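Local coordinates for beta-lactamase-like protein (PDB 6B9V) that is a metallo-beta-lactamase-fold diphosphatase of the PhnP family that cleaves reactive FAD photoproducts and binds manganese and zinc, at residues A[195-200]-A[228-233]. Sequence-based numbering, arbitrary orientation.
Sequences ILFLDA and YFTHIS. With MN (manganese (II) ion), chain C.
Ile195 CG2 lies loosely beside Tyr228 CD1, just ahead of the paired residues of two parallel strands of the metallo-beta-lactamase fold, joined by a beta-alpha-beta crossover through helix 212-222. The O of Leu196 accepts the N-H of Tyr228 at 2.8 Å, while the Leu196 side chain touches Leu222 of that helix. Phe197 suits the sheet face that packs on Leu258 of strand 257-263: its flat ring takes Tyr228 CB over its centre, 3.8 Å from the centroid, a CH-pi contact. The two rings, with planes at 27°, are slid apart and barely overlap. On the face toward the helix, branched Leu198 touches both Ile218 and Phe229, its CB 4.0 Å from Phe229 CD1. Leu198 N donates a hydrogen bond to Tyr228 O, and Leu198 O accepts one from Thr230 N. Asp199 has CG anti to the backbone N (chi1 -178°), which brings OD2 to 3.7 Å from CB of His231, whose NE2 binds manganese at 2.2 Å alongside Asp82, His83 and Asp178. Asp199 OD2 accepts from His209 ND1, whose ring meets that of His231, and weakly from Asp178 N; OD1 is held by Ser210 N. Small Ala200 sets CB 3.6 Å from Phe229 CG, and Ala200 N donates to Thr230 O at 2.9 Å, nearly straight at 173°.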
ATOM      1  N   ILE A 195      -8.798  25.756  11.772  1.00 18.14           N
ATOM      2  CA  ILE A 195      -8.752  24.732  10.732  1.00 14.64           C
ATOM      3  C   ILE A 195      -9.651  23.557  11.104  1.00 15.68           C
ATOM      4  O   ILE A 195      -9.529  22.991  12.199  1.00 17.27           O
ATOM      5  CB  ILE A 195      -7.320  24.201  10.511  1.00 22.13           C
ATOM      6  CG1 ILE A 195      -6.405  25.308   9.993  1.00 28.45           C
ATOM      7  CG2 ILE A 195      -7.321  23.039   9.523  1.00 26.98           C
ATOM      8  CD1 ILE A 195      -4.987  24.856   9.848  1.00 35.61           C
ATOM      9  N   LEU A 196     -10.531  23.173  10.185  1.00 16.95           N
ATOM     10  CA  LEU A 196     -11.382  21.998  10.393  1.00 17.05           C
ATOM     11  C   LEU A 196     -11.397  21.085   9.163  1.00 17.38           C
ATOM     12  O   LEU A 196     -11.622  21.550   8.043  1.00 20.37           O
ATOM     13  CB  LEU A 196     -12.808  22.435  10.730  1.00 16.50           C
ATOM     14  CG  LEU A 196     -13.874  21.336  10.809  1.00 16.86           C
ATOM     15  CD1 LEU A 196     -13.573  20.366  11.945  1.00 16.01           C
ATOM     16  CD2 LEU A 196     -15.257  21.969  10.980  1.00 14.68           C
ATOM     17  N   PHE A 197     -11.142  19.796   9.363  1.00 15.47           N
ATOM     18  CA  PHE A 197     -11.318  18.824   8.281  1.00 16.56           C
ATOM     19  C   PHE A 197     -12.604  18.037   8.504  1.00 18.64           C
ATOM     20  O   PHE A 197     -12.858  17.580   9.611  1.00 15.51           O
ATOM     21  CB  PHE A 197     -10.126  17.864   8.183  1.00 12.76           C
ATOM     22  CG  PHE A 197      -8.951  18.434   7.415  1.00 13.75           C
ATOM     23  CD1 PHE A 197      -8.194  19.459   7.954  1.00 14.50           C
ATOM     24  CD2 PHE A 197      -8.606  17.930   6.164  1.00 16.73           C
ATOM     25  CE1 PHE A 197      -7.120  20.000   7.252  1.00 16.79           C
ATOM     26  CE2 PHE A 197      -7.535  18.466   5.446  1.00 14.74           C
ATOM     27  CZ  PHE A 197      -6.791  19.500   5.991  1.00 16.11           C
ATOM     28  N   LEU A 198     -13.411  17.908   7.454  1.00 14.57           N
ATOM     29  CA  LEU A 198     -14.607  17.068   7.464  1.00 13.86           C
ATOM     30  C   LEU A 198     -14.600  16.105   6.290  1.00 13.73           C
ATOM     31  O   LEU A 198     -14.117  16.433   5.217  1.00 13.37           O
ATOM     32  CB  LEU A 198     -15.893  17.908   7.386  1.00 14.79           C
ATOM     33  CG  LEU A 198     -16.129  18.939   8.489  1.00 17.99           C
ATOM     34  CD1 LEU A 198     -17.405  19.754   8.169  1.00 20.82           C
ATOM     35  CD2 LEU A 198     -16.254  18.257   9.843  1.00 14.76           C
ATOM     36  N   ASP A 199     -15.182  14.937   6.514  1.00 14.70           N
ATOM     37  CA  ASP A 199     -15.529  13.971   5.463  1.00 14.06           C
ATOM     38  C   ASP A 199     -16.457  14.604   4.411  1.00 20.45           C
ATOM     39  O   ASP A 199     -17.457  15.227   4.772  1.00 17.32           O
ATOM     40  CB  ASP A 199     -16.215  12.771   6.151  1.00 17.04           C
ATOM     41  CG  ASP A 199     -16.596  11.653   5.197  1.00 23.36           C
ATOM     42  OD1 ASP A 199     -17.550  11.817   4.413  1.00 23.75           O
ATOM     43  OD2 ASP A 199     -15.959  10.584   5.272  1.00 23.53           O
ATOM     44  N   ALA A 200     -16.128  14.479   3.122  1.00 13.97           N
ATOM     45  CA  ALA A 200     -17.133  14.728   2.071  1.00 16.83           C
ATOM     46  C   ALA A 200     -16.849  13.793   0.897  1.00 18.29           C
ATOM     47  O   ALA A 200     -15.933  14.022   0.094  1.00 17.77           O
ATOM     48  CB  ALA A 200     -17.144  16.212   1.624  1.00 15.62           C
ATOM     49  N   TYR A 228     -11.810  22.308   5.391  1.00 15.50           N
ATOM     50  CA  TYR A 228     -11.345  21.496   4.275  1.00 13.50           C
ATOM     51  C   TYR A 228     -12.069  20.167   4.268  1.00 14.31           C
ATOM     52  O   TYR A 228     -12.267  19.561   5.321  1.00 16.05           O
ATOM     53  CB  TYR A 228      -9.831  21.255   4.375  1.00 12.71           C
ATOM     54  CG  TYR A 228      -9.061  22.535   4.268  1.00 16.01           C
ATOM     55  CD1 TYR A 228      -8.754  23.277   5.398  1.00 24.93           C
ATOM     56  CD2 TYR A 228      -8.691  23.030   3.034  1.00 17.45           C
ATOM     57  CE1 TYR A 228      -8.074  24.463   5.299  1.00 26.59           C
ATOM     58  CE2 TYR A 228      -8.002  24.225   2.926  1.00 23.40           C
ATOM     59  CZ  TYR A 228      -7.693  24.926   4.066  1.00 27.20           C
ATOM     60  OH  TYR A 228      -7.019  26.116   3.976  1.00 33.48           O
ATOM     61  N   PHE A 229     -12.445  19.694   3.087  1.00 13.35           N
ATOM     62  CA  PHE A 229     -13.088  18.393   2.989  1.00 14.79           C
ATOM     63  C   PHE A 229     -12.080  17.327   2.568  1.00 13.93           C
ATOM     64  O   PHE A 229     -11.160  17.590   1.777  1.00 15.18           O
ATOM     65  CB  PHE A 229     -14.249  18.415   1.999  1.00 15.52           C
ATOM     66  CG  PHE A 229     -15.414  19.289   2.420  1.00 14.10           C
ATOM     67  CD1 PHE A 229     -15.631  19.605   3.756  1.00 15.37           C
ATOM     68  CD2 PHE A 229     -16.289  19.787   1.470  1.00 16.87           C
ATOM     69  CE1 PHE A 229     -16.723  20.408   4.137  1.00 18.30           C
ATOM     70  CE2 PHE A 229     -17.381  20.590   1.839  1.00 21.28           C
ATOM     71  CZ  PHE A 229     -17.594  20.896   3.170  1.00 17.41           C
ATOM     72  N   THR A 230     -12.278  16.114   3.062  1.00 12.37           N
ATOM     73  CA  THR A 230     -11.347  15.025   2.721  1.00 11.42           C
ATOM     74  C   THR A 230     -12.139  13.728   2.540  1.00 12.62           C
ATOM     75  O   THR A 230     -13.374  13.742   2.618  1.00 13.84           O
ATOM     76  CB  THR A 230     -10.252  14.888   3.806  1.00 15.64           C
ATOM     77  OG1 THR A 230      -9.244  13.953   3.388  1.00 16.26           O
ATOM     78  CG2 THR A 230     -10.864  14.434   5.145  1.00 17.88           C
ATOM     79  N   HIS A 231     -11.437  12.621   2.283  1.00 13.64           N
ATOM     80  CA  HIS A 231     -12.043  11.313   1.969  1.00 12.52           C
ATOM     81  C   HIS A 231     -12.853  11.389   0.663  1.00 13.26           C
ATOM     82  O   HIS A 231     -13.867  10.724   0.495  1.00 16.57           O
ATOM     83  CB  HIS A 231     -12.921  10.809   3.118  1.00 18.15           C
ATOM     84  CG  HIS A 231     -12.930   9.316   3.250  1.00 17.36           C
ATOM     85  ND1 HIS A 231     -13.530   8.494   2.324  1.00 11.63           N
ATOM     86  CD2 HIS A 231     -12.396   8.502   4.191  1.00 13.89           C
ATOM     87  CE1 HIS A 231     -13.375   7.231   2.693  1.00 13.39           C
ATOM     88  NE2 HIS A 231     -12.674   7.209   3.810  1.00 13.91           N
ATOM     89  N   ILE A 232     -12.326  12.160  -0.278  1.00 15.61           N
ATOM     90  CA  ILE A 232     -13.035  12.541  -1.496  1.00 14.67           C
ATOM     91  C   ILE A 232     -12.974  11.456  -2.576  1.00 17.72           C
ATOM     92  O   ILE A 232     -11.903  10.908  -2.831  1.00 13.07           O
ATOM     93  CB  ILE A 232     -12.440  13.837  -2.065  1.00 16.83           C
ATOM     94  CG1 ILE A 232     -12.624  14.993  -1.064  1.00 17.61           C
ATOM     95  CG2 ILE A 232     -13.054  14.171  -3.433  1.00 16.25           C
ATOM     96  CD1 ILE A 232     -11.625  16.109  -1.264  1.00 11.94           C
ATOM     97  N   SER A 233     -14.116  11.174  -3.207  1.00 14.87           N
ATOM     98  CA  SER A 233     -14.208  10.159  -4.270  1.00 15.29           C
ATOM     99  C   SER A 233     -14.155  10.778  -5.669  1.00 18.10           C
ATOM    100  O   SER A 233     -14.151  12.004  -5.816  1.00 15.07           O
ATOM    101  CB  SER A 233     -15.510   9.358  -4.123  1.00 12.30           C
ATOM    102  OG  SER A 233     -16.607  10.109  -4.627  1.00 14.77           O
TER
HETATM  103 MN    MN C 301     -12.134   5.603   5.171  1.00 14.95          MN